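Local coordinates for lectin (Polyandrocarpa misakiensis, PDB 1BYF), which binds galactose through a calcium ion as a homodimeric C-type lectin and serves in the tunicate's defence against microorganisms, at residues A15-Y20 with R115-E120; S31-R34 with M38-A41; A44-K49 with K102-D107; G63-L68 with L75-D80; P84-N89 with Q98-Y103. All coordinates share one frame; numbering follows the deposited sequence.

In the fold
All five contacts lie within one C-type lectin domain. Contact 1 ties helix 14-22 to strand 115-122 and closes a long loop of chain in which the other four are nested. Contacts 2 and 3 share helix 36-49, their centres about 13 Å apart. Contacts 3 and 5, with centres about 10 Å apart, share Lys-102 and Tyr-103 in the turn between the neighbouring strands 96-100 and 105-109, and both touch the calcium ion. Contact 4, about 12 Å from contact 5 between centres, belongs to the long loop region. Contacts 1 to 3 reach the second subunit, contacts 3 and 5 hold calcium ligands, and contact 3 does both.

Contact 1 (A15-Y20 with R115-E120); sequences ADAGTY and RRVICE
Tyr-20 turns one edge of its ring to Cys-119 and meets Val-117 obliquely, joining the first helix of the C-type lectin fold, 14-22, to the closing strand 115-122. The two short segments run at 37° to each other with their axes 8.8 Å apart, and Ala-17 stands nearest to Val-117. Across this gap the contact is apolar and buried. Val-117 spreads its two methyls between two partners: CG2 rests against CB of Ala-17 at 3.8 Å, whereas CG1, placed anti to the backbone N (chi1 -176°), leans on the ring of Tyr-20, 3.9 Å from its CD1. The tyrosine itself leaves the helix with CG opposite its own backbone N (chi1 176°), which carries the ring past the valine toward the cysteine. Its hydroxyl reaches beyond the domain and hydrogen-bonds Glu-4 of the second subunit, linking this core to the dimer interface. Cys-119 is also joined to Cys-21 by a disulfide, a covalent tie between the end of the helix and the same strand. The sulfur-aromatic contact is purely edge-on: SG of Cys-119 lies in the ring plane of Tyr-20, 5.2 Å from the ring centroid and 3.9 Å from CD1.

Contact 2 (S31-R34 with M38-A41); sequences SAMR and MVKA
The chain of this C-type lectin domain enters its second helix, 36-49, by way of a short helical turn, and contact 2 is where that turn packs against the helix it leads into. Residues 31-33 have helical backbone angles, and Arg-34 N closes the turn with a hydrogen bond to Ser-31 O. Val-39 makes most of the contact on the helix side. Its chi1 of 70° puts CG1 between the backbone N and the carbonyl carbon and leaves CG2 anti to the N, facing the turn: CG2 is 3.3 Å from the carbonyl O of Met-33 and 3.8 Å from the terminal CE of the same residue. Met-33 starts away from the helix, yet its chain bends at chi2 (-64°) and again at chi3 (-74°), bringing the thioether end back across the valine at about a right angle; SD is 4.0 Å from Val-39 CG2. One residue earlier in each segment, Ala-32 meets Met-38 through the first carbons of both side chains, CB to CB at 4.3 Å, while Ala-32 O lies 3.7 Å from Met-38 CB. Beyond that point the Met-38 side chain leads away, where it packs on Phe-45 of the second subunit. Met-33 CE also touches Leu-106 and Ile-99, placing the methionine at the junction of helix and sheet. Close packing of a helix on the turn that precedes it, with a buried methionine between helix and sheet, describes how the second helix of this C-type lectin fold is seated.

Contact 3 (A44-K49 with K102-D107); sequences AFTEVK and KYNLLD. With CA (calcium ion), chain C.
The hairpin turn leading into the calcium-binding strand 105-109 of the C-type lectin fold meets the last turns of helix 36-49 here, and Asn-104 is the residue that bridges them. Its backbone is left-handed, and its side chain extends with CG anti to the backbone N (chi1 -165°), which carries the amide across to Thr-46 and Glu-47. Thr-46 OG1 is 2.6 Å from Asn-104 ND2, the two side chains meeting at a slant. Glu-47, at about a right angle to the asparagine, has its CB 3.4 Å from Asn-104 OD1. The carboxylate of Glu-47 bends off in another direction, its plane turned 74° from the amide. Thr-46 OG1 bonds back to Leu-43 O within its own helix, which helps to hold its rotation (chi1 65°). Ile-99, on the neighbouring strand, packs against Asn-104 as well. On the opposite face of this part of the helix, Phe-45 and Val-48 pack on the second subunit. Farther along, the strand reaches the sugar-binding calcium site, to which Glu-86, Asn-89 and Asp-108 also contribute. There Asp-107 OD2 accepts a hydrogen bond from Gln-98 NE2, while Asp-107 OD1 binds the calcium ion at 2.2 Å.

Contact 4 (G63-L68 with L75-D80); sequences GAYNFL and LPTDSD
Phe-67 and Leu-75 meet through backbone and side chain in the long loop region of the C-type lectin fold, where two stretches lacking regular structure run side by side. Leu-75 N donates to Phe-67 O at 3.0 Å and nearly straight, 174° at the hydrogen, although the donor sits above the carbonyl plane. Beside this bond the two CB atoms touch at 3.9 Å, and from there the side chains part. Phe-67 holds CG opposite its carbonyl carbon (chi1 -74°), sending the ring off to Trp-82, which it meets edge-to-face, and to Asp-108. In Leu-75 both torsions are extended (chi1 -162°), a shape that carries its branch into the core against Leu-106. Tyr-65 likewise begins toward the other segment, its CB 3.8 Å from Thr-77 OG1, before the ring leads away and its hydroxyl hydrogen-bonds Asn-89 O beside the calcium site. Gly-63 to Asn-66 form a type II' turn, Pro-76 to Ser-79 a type I turn. Between the two segments one water fills the place of further direct backbone bonds: it donates to Tyr-65 O at 2.7 Å and to Leu-75 O at 2.6 Å, and accepts from Phe-67 N at 2.9 Å.

Contact 5 (P84-N89 with Q98-Y103); sequences PNEPSN and QIWSKY. With CA (calcium ion), chain C; ACT (acetate ion), chain F.
The ring of Tyr-103 has Pro-84 on one face and the CG of Lys-102 on the other, with CE3 of Trp-100 in plane at its edge. Pro-84 CD lies over the ring centre, 3.5 Å from the centroid and 14° off the normal, a CH-pi contact. On the Trp-100 indole, CB of Lys-102 lies toward the rim of one face, and the methyl of an acetate, probably from the crystallisation liquor, toward the rim of the opposite one. Gln-98 NE2 hydrogen-bonds an oxygen of that acetate at 3.2 Å. Glu-86 approaches the indole with its carboxylate plane at 90° to the ring, OE2 coming within 3.7 Å of CZ3. Its chain, with CG opposite the carbonyl carbon (chi1 -59°), bends at chi2 and turns the carboxylate between the calcium and the indole. The other oxygen, OE1, binds the calcium ion at 2.2 Å and accepts a hydrogen bond from Ser-88 OG, which comes from above the carboxylate plane. Asn-89 OD1 supplies another ligand at 2.5 Å, and Asp-107 and Asp-108 complete the protein's share of the site. A cis peptide before Pro-87 separates the two calcium ligands of this loop, a hallmark of C-type lectin sugar sites. The loop 84-89 lies alongside the end of strand 96-100, whose neighbour 105-109 brings the aspartates to the calcium, while Ile-99 packs on Leu-43 and Thr-46 of helix 36-49.

Contact 1 (A15-Y20 with R115-E120)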
# COMPACT_ATOMS: atom_id res chain seq x y z
N ALA A 15 7.29 -14.83 -12.05
CA ALA A 15 8.33 -15.49 -11.25
C ALA A 15 9.13 -14.43 -10.49
O ALA A 15 9.35 -14.55 -9.29
CB ALA A 15 9.26 -16.34 -12.10
N ASP A 16 9.56 -13.40 -11.20
CA ASP A 16 10.36 -12.34 -10.61
C ASP A 16 9.61 -11.60 -9.51
O ASP A 16 10.23 -11.16 -8.54
CB ASP A 16 10.88 -11.38 -11.68
CG ASP A 16 11.94 -12.01 -12.56
OD1 ASP A 16 12.50 -13.06 -12.17
OD2 ASP A 16 12.23 -11.49 -13.65
N ALA A 17 8.29 -11.47 -9.66
CA ALA A 17 7.50 -10.80 -8.62
C ALA A 17 7.57 -11.63 -7.34
O ALA A 17 7.69 -11.08 -6.24
CB ALA A 17 6.06 -10.61 -9.06
N GLY A 18 7.49 -12.95 -7.47
CA GLY A 18 7.55 -13.82 -6.29
C GLY A 18 8.88 -13.64 -5.56
O GLY A 18 8.93 -13.46 -4.34
N THR A 19 9.97 -13.68 -6.29
CA THR A 19 11.31 -13.50 -5.75
C THR A 19 11.49 -12.11 -5.15
O THR A 19 12.15 -11.93 -4.12
CB THR A 19 12.34 -13.66 -6.91
OG1 THR A 19 12.19 -14.97 -7.46
CG2 THR A 19 13.76 -13.48 -6.41
N TYR A 20 10.92 -11.12 -5.82
CA TYR A 20 10.98 -9.73 -5.36
C TYR A 20 10.41 -9.63 -3.95
O TYR A 20 11.02 -9.04 -3.05
CB TYR A 20 10.19 -8.85 -6.33
CG TYR A 20 10.06 -7.40 -5.94
CD1 TYR A 20 9.10 -6.99 -5.03
CD2 TYR A 20 10.90 -6.43 -6.48
CE1 TYR A 20 8.97 -5.67 -4.66
CE2 TYR A 20 10.78 -5.10 -6.13
CZ TYR A 20 9.82 -4.73 -5.22
OH TYR A 20 9.68 -3.42 -4.81
N ARG A 115 4.40 -6.64 -15.01
CA ARG A 115 3.31 -6.00 -14.28
C ARG A 115 3.85 -5.53 -12.92
O ARG A 115 4.90 -5.99 -12.49
CB ARG A 115 2.10 -6.89 -14.04
CG ARG A 115 1.85 -7.89 -15.17
CD ARG A 115 0.59 -8.70 -14.90
NE ARG A 115 -0.38 -8.34 -15.93
CZ ARG A 115 -0.42 -8.85 -17.15
NH1 ARG A 115 0.42 -9.78 -17.56
NH2 ARG A 115 -1.36 -8.39 -17.97
N ARG A 116 3.07 -4.65 -12.30
CA ARG A 116 3.46 -4.13 -10.99
C ARG A 116 3.33 -5.23 -9.95
O ARG A 116 2.79 -6.30 -10.22
CB ARG A 116 2.65 -2.88 -10.65
CG ARG A 116 3.11 -1.64 -11.40
CD ARG A 116 2.14 -0.48 -11.21
NE ARG A 116 2.69 0.80 -11.62
CZ ARG A 116 2.95 1.18 -12.87
NH1 ARG A 116 2.70 0.38 -13.91
NH2 ARG A 116 3.48 2.38 -13.09
N VAL A 117 3.86 -4.98 -8.76
CA VAL A 117 3.90 -5.99 -7.71
C VAL A 117 3.28 -5.53 -6.40
O VAL A 117 3.42 -4.39 -5.97
CB VAL A 117 5.37 -6.38 -7.46
CG1 VAL A 117 5.48 -7.51 -6.44
CG2 VAL A 117 6.05 -6.79 -8.77
N ILE A 118 2.61 -6.47 -5.75
CA ILE A 118 1.99 -6.29 -4.46
C ILE A 118 2.45 -7.43 -3.55
O ILE A 118 2.23 -8.60 -3.88
CB ILE A 118 0.46 -6.31 -4.49
CG1 ILE A 118 -0.04 -5.30 -5.53
CG2 ILE A 118 -0.12 -6.00 -3.11
CD1 ILE A 118 -1.54 -5.35 -5.75
N CYS A 119 3.09 -7.07 -2.44
CA CYS A 119 3.55 -8.07 -1.48
C CYS A 119 2.80 -7.90 -0.16
O CYS A 119 2.31 -6.82 0.16
CB CYS A 119 5.04 -7.94 -1.18
SG CYS A 119 6.10 -7.79 -2.62
N GLU A 120 2.74 -9.01 0.59
CA GLU A 120 2.10 -9.03 1.88
C GLU A 120 2.97 -9.73 2.93
O GLU A 120 3.87 -10.51 2.63
CB GLU A 120 0.74 -9.75 1.85
CG GLU A 120 0.81 -11.26 1.70
CD GLU A 120 -0.51 -11.98 1.90
OE1 GLU A 120 -1.53 -11.61 1.29
OE2 GLU A 120 -0.55 -12.97 2.69

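Contact 2 (S31-R34 with M38-A41)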
# COMPACT_ATOMS: atom_id res chain seq x y z
N SER A 31 -3.23 -14.19 0.94
CA SER A 31 -4.24 -14.22 2.00
C SER A 31 -4.89 -12.85 2.17
O SER A 31 -6.09 -12.80 2.47
CB SER A 31 -3.68 -14.72 3.32
OG SER A 31 -3.01 -13.70 4.01
N ALA A 32 -4.16 -11.76 1.95
CA ALA A 32 -4.79 -10.44 2.12
C ALA A 32 -5.90 -10.24 1.10
O ALA A 32 -6.85 -9.48 1.35
CB ALA A 32 -3.77 -9.32 2.11
N MET A 33 -5.82 -10.91 -0.05
CA MET A 33 -6.88 -10.78 -1.05
C MET A 33 -8.16 -11.49 -0.64
O MET A 33 -9.22 -11.22 -1.19
CB MET A 33 -6.41 -11.29 -2.41
CG MET A 33 -5.25 -10.51 -3.01
SD MET A 33 -5.64 -8.80 -3.38
CE MET A 33 -6.66 -8.92 -4.84
N ARG A 34 -8.07 -12.39 0.32
CA ARG A 34 -9.23 -13.14 0.80
C ARG A 34 -9.82 -12.49 2.05
O ARG A 34 -10.79 -12.97 2.64
CB ARG A 34 -8.83 -14.59 1.08
CG ARG A 34 -8.20 -15.29 -0.12
CD ARG A 34 -8.13 -16.80 0.09
NE ARG A 34 -7.28 -17.17 1.21
CZ ARG A 34 -5.98 -17.34 1.23
NH1 ARG A 34 -5.22 -17.17 0.15
NH2 ARG A 34 -5.38 -17.69 2.37
N MET A 38 -8.99 -5.79 3.86
CA MET A 38 -7.77 -5.58 3.11
C MET A 38 -7.90 -5.61 1.60
O MET A 38 -7.24 -4.80 0.93
CB MET A 38 -6.66 -6.55 3.55
CG MET A 38 -5.93 -5.99 4.77
SD MET A 38 -4.66 -4.77 4.47
CE MET A 38 -4.96 -4.10 2.87
N VAL A 39 -8.71 -6.53 1.07
CA VAL A 39 -8.84 -6.60 -0.39
C VAL A 39 -9.45 -5.32 -0.93
O VAL A 39 -9.07 -4.79 -1.98
CB VAL A 39 -9.62 -7.86 -0.83
CG1 VAL A 39 -11.09 -7.80 -0.47
CG2 VAL A 39 -9.45 -8.10 -2.32
N LYS A 40 -10.39 -4.76 -0.15
CA LYS A 40 -11.00 -3.51 -0.59
C LYS A 40 -9.99 -2.37 -0.48
O LYS A 40 -10.00 -1.52 -1.38
CB LYS A 40 -12.31 -3.17 0.11
CG LYS A 40 -13.38 -4.22 0.02
CD LYS A 40 -13.62 -4.86 -1.33
CE LYS A 40 -14.42 -4.00 -2.29
NZ LYS A 40 -13.64 -3.60 -3.49
N ALA A 41 -9.15 -2.36 0.55
CA ALA A 41 -8.15 -1.30 0.66
C ALA A 41 -7.15 -1.43 -0.49
O ALA A 41 -6.77 -0.46 -1.14
CB ALA A 41 -7.39 -1.37 1.97

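Contact 3 (A44-K49 with K102-D107)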
# COMPACT_ATOMS: atom_id res chain seq x y z
N ALA A 44 -8.71 -0.39 -3.64
CA ALA A 44 -8.93 1.06 -3.70
C ALA A 44 -7.66 1.74 -4.20
O ALA A 44 -7.70 2.71 -4.96
CB ALA A 44 -9.34 1.62 -2.35
N PHE A 45 -6.50 1.21 -3.80
CA PHE A 45 -5.22 1.76 -4.22
C PHE A 45 -5.00 1.51 -5.72
O PHE A 45 -4.64 2.41 -6.48
CB PHE A 45 -4.08 1.14 -3.42
CG PHE A 45 -2.69 1.65 -3.64
CD1 PHE A 45 -1.93 1.26 -4.73
CD2 PHE A 45 -2.11 2.52 -2.73
CE1 PHE A 45 -0.64 1.72 -4.92
CE2 PHE A 45 -0.81 2.99 -2.91
CZ PHE A 45 -0.08 2.59 -4.00
N THR A 46 -5.17 0.25 -6.13
CA THR A 46 -4.94 -0.10 -7.53
C THR A 46 -5.94 0.59 -8.45
O THR A 46 -5.61 0.88 -9.60
CB THR A 46 -4.92 -1.61 -7.78
OG1 THR A 46 -6.22 -2.14 -7.49
CG2 THR A 46 -3.89 -2.27 -6.87
N GLU A 47 -7.15 0.87 -7.97
CA GLU A 47 -8.13 1.57 -8.78
C GLU A 47 -7.59 2.94 -9.18
O GLU A 47 -7.78 3.39 -10.31
CB GLU A 47 -9.45 1.77 -8.04
CG GLU A 47 -10.58 2.35 -8.88
CD GLU A 47 -10.55 3.85 -9.05
OE1 GLU A 47 -9.99 4.58 -8.20
OE2 GLU A 47 -11.07 4.36 -10.07
N VAL A 48 -6.98 3.64 -8.22
CA VAL A 48 -6.45 4.97 -8.50
C VAL A 48 -5.32 4.85 -9.52
O VAL A 48 -5.24 5.61 -10.49
CB VAL A 48 -5.91 5.67 -7.24
CG1 VAL A 48 -5.20 6.97 -7.59
CG2 VAL A 48 -7.04 5.95 -6.26
N LYS A 49 -4.43 3.89 -9.27
CA LYS A 49 -3.28 3.69 -10.14
C LYS A 49 -3.70 3.30 -11.55
O LYS A 49 -3.03 3.71 -12.50
CB LYS A 49 -2.33 2.66 -9.53
CG LYS A 49 -1.39 3.30 -8.50
CD LYS A 49 -0.09 3.66 -9.21
CE LYS A 49 0.74 4.64 -8.40
NZ LYS A 49 2.02 4.95 -9.10
N LYS A 102 -8.39 -3.22 -16.66
CA LYS A 102 -9.67 -3.02 -17.32
C LYS A 102 -10.84 -2.98 -16.34
O LYS A 102 -11.74 -2.15 -16.46
CB LYS A 102 -9.94 -4.10 -18.37
CG LYS A 102 -11.26 -3.90 -19.11
CD LYS A 102 -11.34 -4.79 -20.34
CE LYS A 102 -12.70 -4.70 -21.01
NZ LYS A 102 -12.72 -5.44 -22.30
N TYR A 103 -10.85 -3.89 -15.37
CA TYR A 103 -11.94 -3.96 -14.41
C TYR A 103 -11.49 -3.74 -12.96
O TYR A 103 -12.34 -3.58 -12.08
CB TYR A 103 -12.59 -5.35 -14.48
CG TYR A 103 -13.22 -5.70 -15.81
CD1 TYR A 103 -14.50 -5.23 -16.12
CD2 TYR A 103 -12.57 -6.49 -16.74
CE1 TYR A 103 -15.10 -5.55 -17.33
CE2 TYR A 103 -13.16 -6.82 -17.95
CZ TYR A 103 -14.42 -6.34 -18.23
OH TYR A 103 -15.02 -6.66 -19.43
N ASN A 104 -10.19 -3.77 -12.74
CA ASN A 104 -9.61 -3.67 -11.40
C ASN A 104 -10.09 -4.89 -10.61
O ASN A 104 -10.46 -4.84 -9.44
CB ASN A 104 -9.90 -2.36 -10.68
CG ASN A 104 -9.03 -2.12 -9.46
OD1 ASN A 104 -9.47 -1.63 -8.41
ND2 ASN A 104 -7.76 -2.46 -9.57
N LEU A 105 -10.07 -6.02 -11.31
CA LEU A 105 -10.48 -7.31 -10.78
C LEU A 105 -9.53 -8.38 -11.32
O LEU A 105 -8.74 -8.08 -12.23
CB LEU A 105 -11.93 -7.63 -11.08
CG LEU A 105 -13.02 -6.94 -10.27
CD1 LEU A 105 -14.41 -7.36 -10.75
CD2 LEU A 105 -12.90 -7.22 -8.78
N LEU A 106 -9.57 -9.58 -10.78
CA LEU A 106 -8.65 -10.63 -11.17
C LEU A 106 -8.84 -11.14 -12.59
O LEU A 106 -9.91 -11.10 -13.17
CB LEU A 106 -8.71 -11.78 -10.16
CG LEU A 106 -8.44 -11.46 -8.70
CD1 LEU A 106 -8.35 -12.76 -7.91
CD2 LEU A 106 -7.15 -10.65 -8.52
N ASP A 107 -7.73 -11.62 -13.14
CA ASP A 107 -7.73 -12.13 -14.51
C ASP A 107 -6.58 -13.10 -14.70
O ASP A 107 -5.52 -12.92 -14.09
CB ASP A 107 -7.62 -10.94 -15.47
CG ASP A 107 -7.33 -11.37 -16.90
OD1 ASP A 107 -8.06 -12.26 -17.38
OD2 ASP A 107 -6.37 -10.84 -17.50
CA CA C . -7.88 -13.87 -18.94

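Contact 4 (G63-L68 with L75-D80)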
# COMPACT_ATOMS: atom_id res chain seq x y z
N GLY A 63 -2.81 -27.28 -12.73
CA GLY A 63 -3.21 -27.00 -14.09
C GLY A 63 -4.64 -26.55 -14.34
O GLY A 63 -5.47 -26.43 -13.44
N ALA A 64 -4.94 -26.29 -15.61
CA ALA A 64 -6.28 -25.88 -16.04
C ALA A 64 -6.80 -24.72 -15.21
O ALA A 64 -6.08 -23.73 -15.03
CB ALA A 64 -7.21 -27.09 -15.99
N TYR A 65 -8.02 -24.81 -14.70
CA TYR A 65 -8.56 -23.74 -13.86
C TYR A 65 -8.56 -24.18 -12.40
O TYR A 65 -9.48 -23.87 -11.64
CB TYR A 65 -9.91 -23.24 -14.32
CG TYR A 65 -9.95 -22.53 -15.65
CD1 TYR A 65 -8.81 -21.99 -16.24
CD2 TYR A 65 -11.16 -22.37 -16.32
CE1 TYR A 65 -8.87 -21.34 -17.46
CE2 TYR A 65 -11.22 -21.72 -17.54
CZ TYR A 65 -10.08 -21.21 -18.10
OH TYR A 65 -10.14 -20.56 -19.32
N ASN A 66 -7.49 -24.86 -12.01
CA ASN A 66 -7.31 -25.24 -10.61
C ASN A 66 -6.40 -24.18 -10.00
O ASN A 66 -5.23 -24.42 -9.70
CB ASN A 66 -6.71 -26.64 -10.48
CG ASN A 66 -7.68 -27.65 -11.08
OD1 ASN A 66 -8.80 -27.75 -10.57
ND2 ASN A 66 -7.27 -28.32 -12.14
N PHE A 67 -6.92 -22.96 -9.93
CA PHE A 67 -6.12 -21.85 -9.42
C PHE A 67 -5.81 -21.97 -7.94
O PHE A 67 -6.72 -22.23 -7.14
CB PHE A 67 -6.83 -20.52 -9.72
CG PHE A 67 -6.71 -20.20 -11.19
CD1 PHE A 67 -5.55 -19.63 -11.69
CD2 PHE A 67 -7.74 -20.49 -12.07
CE1 PHE A 67 -5.43 -19.35 -13.04
CE2 PHE A 67 -7.63 -20.21 -13.41
CZ PHE A 67 -6.47 -19.64 -13.90
N LEU A 68 -4.55 -21.75 -7.57
CA LEU A 68 -4.18 -21.79 -6.16
C LEU A 68 -3.42 -20.53 -5.74
O LEU A 68 -2.50 -20.08 -6.41
CB LEU A 68 -3.31 -22.98 -5.82
CG LEU A 68 -3.85 -24.40 -6.00
CD1 LEU A 68 -2.74 -25.39 -5.67
CD2 LEU A 68 -5.08 -24.66 -5.14
N LEU A 75 -8.32 -20.65 -5.15
CA LEU A 75 -8.95 -19.43 -5.66
C LEU A 75 -10.08 -19.98 -6.54
O LEU A 75 -9.83 -20.39 -7.68
CB LEU A 75 -8.04 -18.57 -6.51
CG LEU A 75 -8.36 -17.11 -6.78
CD1 LEU A 75 -7.68 -16.65 -8.07
CD2 LEU A 75 -9.83 -16.76 -6.82
N PRO A 76 -11.27 -20.07 -5.99
CA PRO A 76 -12.41 -20.64 -6.69
C PRO A 76 -12.62 -20.02 -8.05
O PRO A 76 -12.56 -18.80 -8.21
CB PRO A 76 -13.58 -20.38 -5.75
CG PRO A 76 -12.97 -20.28 -4.40
CD PRO A 76 -11.62 -19.63 -4.61
N THR A 77 -12.87 -20.87 -9.05
CA THR A 77 -13.09 -20.38 -10.41
C THR A 77 -14.29 -19.46 -10.48
O THR A 77 -14.35 -18.58 -11.35
CB THR A 77 -13.20 -21.58 -11.38
OG1 THR A 77 -11.99 -22.35 -11.25
CG2 THR A 77 -13.34 -21.14 -12.83
N ASP A 78 -15.21 -19.58 -9.54
CA ASP A 78 -16.40 -18.73 -9.52
C ASP A 78 -16.31 -17.60 -8.51
O ASP A 78 -17.33 -16.98 -8.16
CB ASP A 78 -17.63 -19.60 -9.24
CG ASP A 78 -17.63 -20.29 -7.90
OD1 ASP A 78 -16.59 -20.43 -7.22
OD2 ASP A 78 -18.74 -20.72 -7.49
N SER A 79 -15.11 -17.29 -8.02
CA SER A 79 -14.94 -16.21 -7.05
C SER A 79 -15.43 -14.87 -7.57
O SER A 79 -15.28 -14.55 -8.75
CB SER A 79 -13.47 -16.10 -6.66
OG SER A 79 -13.24 -14.89 -5.96
N ASP A 80 -16.01 -14.07 -6.67
CA ASP A 80 -16.46 -12.73 -7.04
C ASP A 80 -15.23 -11.86 -7.37
O ASP A 80 -15.39 -10.75 -7.87
CB ASP A 80 -17.24 -12.03 -5.94
CG ASP A 80 -18.60 -12.56 -5.57
OD1 ASP A 80 -19.18 -13.38 -6.32
OD2 ASP A 80 -19.15 -12.17 -4.51
O HOH W 1 -9.74 -22.42 -9.36

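Contact 5 (P84-N89 with Q98-Y103)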
# COMPACT_ATOMS: atom_id res chain seq x y z
N PRO A 84 -15.34 -9.84 -14.99
CA PRO A 84 -16.41 -10.42 -15.78
C PRO A 84 -15.81 -11.25 -16.91
O PRO A 84 -14.88 -10.84 -17.61
CB PRO A 84 -17.18 -9.22 -16.31
CG PRO A 84 -16.81 -8.08 -15.42
CD PRO A 84 -15.41 -8.36 -14.95
N ASN A 85 -16.33 -12.46 -17.07
CA ASN A 85 -15.91 -13.37 -18.12
C ASN A 85 -14.48 -13.87 -18.00
O ASN A 85 -13.86 -14.25 -19.00
CB ASN A 85 -16.10 -12.75 -19.51
CG ASN A 85 -17.53 -12.34 -19.77
OD1 ASN A 85 -17.78 -11.24 -20.27
ND2 ASN A 85 -18.49 -13.21 -19.43
N GLU A 86 -13.93 -13.92 -16.79
CA GLU A 86 -12.60 -14.48 -16.55
C GLU A 86 -12.79 -15.45 -15.39
O GLU A 86 -13.72 -15.24 -14.61
CB GLU A 86 -11.57 -13.41 -16.20
CG GLU A 86 -11.37 -12.33 -17.25
CD GLU A 86 -10.79 -12.80 -18.56
OE1 GLU A 86 -10.04 -13.81 -18.61
OE2 GLU A 86 -11.06 -12.14 -19.59
N PRO A 87 -11.97 -16.47 -15.27
CA PRO A 87 -10.87 -16.75 -16.18
C PRO A 87 -11.33 -17.27 -17.53
O PRO A 87 -12.36 -17.94 -17.62
CB PRO A 87 -10.09 -17.83 -15.43
CG PRO A 87 -11.14 -18.57 -14.67
CD PRO A 87 -12.07 -17.49 -14.19
N SER A 88 -10.56 -17.00 -18.58
CA SER A 88 -10.98 -17.44 -19.91
C SER A 88 -9.85 -17.86 -20.83
O SER A 88 -10.13 -18.15 -22.00
CB SER A 88 -11.71 -16.25 -20.57
OG SER A 88 -10.73 -15.25 -20.81
N ASN A 89 -8.61 -17.86 -20.37
CA ASN A 89 -7.49 -18.25 -21.23
C ASN A 89 -7.48 -19.76 -21.39
O ASN A 89 -8.09 -20.48 -20.59
CB ASN A 89 -6.17 -17.72 -20.67
CG ASN A 89 -5.98 -16.23 -20.85
OD1 ASN A 89 -6.88 -15.43 -20.57
ND2 ASN A 89 -4.81 -15.83 -21.33
N GLN A 98 -3.48 -11.80 -12.21
CA GLN A 98 -3.20 -10.40 -12.01
C GLN A 98 -4.48 -9.65 -11.64
O GLN A 98 -5.59 -10.15 -11.81
CB GLN A 98 -2.69 -9.72 -13.30
CG GLN A 98 -3.75 -9.83 -14.41
CD GLN A 98 -3.59 -8.80 -15.50
OE1 GLN A 98 -2.76 -7.89 -15.41
NE2 GLN A 98 -4.39 -8.90 -16.55
N ILE A 99 -4.26 -8.43 -11.20
CA ILE A 99 -5.34 -7.48 -11.00
C ILE A 99 -5.30 -6.71 -12.34
O ILE A 99 -4.33 -6.02 -12.59
CB ILE A 99 -5.16 -6.52 -9.82
CG1 ILE A 99 -5.36 -7.24 -8.49
CG2 ILE A 99 -6.16 -5.36 -9.95
CD1 ILE A 99 -4.86 -6.48 -7.28
N TRP A 100 -6.28 -6.97 -13.18
CA TRP A 100 -6.35 -6.38 -14.52
C TRP A 100 -6.93 -4.97 -14.51
O TRP A 100 -8.05 -4.78 -14.03
CB TRP A 100 -7.21 -7.32 -15.37
CG TRP A 100 -7.34 -6.99 -16.82
CD1 TRP A 100 -6.55 -6.17 -17.58
CD2 TRP A 100 -8.32 -7.53 -17.71
NE1 TRP A 100 -6.99 -6.15 -18.88
CE2 TRP A 100 -8.08 -6.98 -18.98
CE3 TRP A 100 -9.39 -8.42 -17.55
CZ2 TRP A 100 -8.87 -7.29 -20.09
CZ3 TRP A 100 -10.17 -8.71 -18.66
CH2 TRP A 100 -9.90 -8.16 -19.92
N SER A 101 -6.20 -4.01 -15.07
CA SER A 101 -6.63 -2.62 -15.06
C SER A 101 -7.97 -2.37 -15.72
O SER A 101 -8.66 -1.41 -15.36
CB SER A 101 -5.57 -1.70 -15.67
OG SER A 101 -5.40 -1.99 -17.05
N LYS A 102 -8.39 -3.22 -16.66
CA LYS A 102 -9.67 -3.02 -17.32
C LYS A 102 -10.84 -2.98 -16.34
O LYS A 102 -11.74 -2.15 -16.46
CB LYS A 102 -9.94 -4.10 -18.37
CG LYS A 102 -11.26 -3.90 -19.11
CD LYS A 102 -11.34 -4.79 -20.34
CE LYS A 102 -12.70 -4.70 -21.01
NZ LYS A 102 -12.72 -5.44 -22.30
N TYR A 103 -10.85 -3.89 -15.37
CA TYR A 103 -11.94 -3.96 -14.41
C TYR A 103 -11.49 -3.74 -12.96
O TYR A 103 -12.34 -3.58 -12.08
CB TYR A 103 -12.59 -5.35 -14.48
CG TYR A 103 -13.22 -5.70 -15.81
CD1 TYR A 103 -14.50 -5.23 -16.12
CD2 TYR A 103 -12.57 -6.49 -16.74
CE1 TYR A 103 -15.10 -5.55 -17.33
CE2 TYR A 103 -13.16 -6.82 -17.95
CZ TYR A 103 -14.42 -6.34 -18.23
OH TYR A 103 -15.02 -6.66 -19.43
CA CA C . -7.88 -13.87 -18.94
C ACT F . -4.16 -7.38 -20.10
O ACT F . -3.51 -7.19 -19.05
OXT ACT F . -4.05 -6.59 -21.07
CH3 ACT F . -4.69 -8.79 -20.38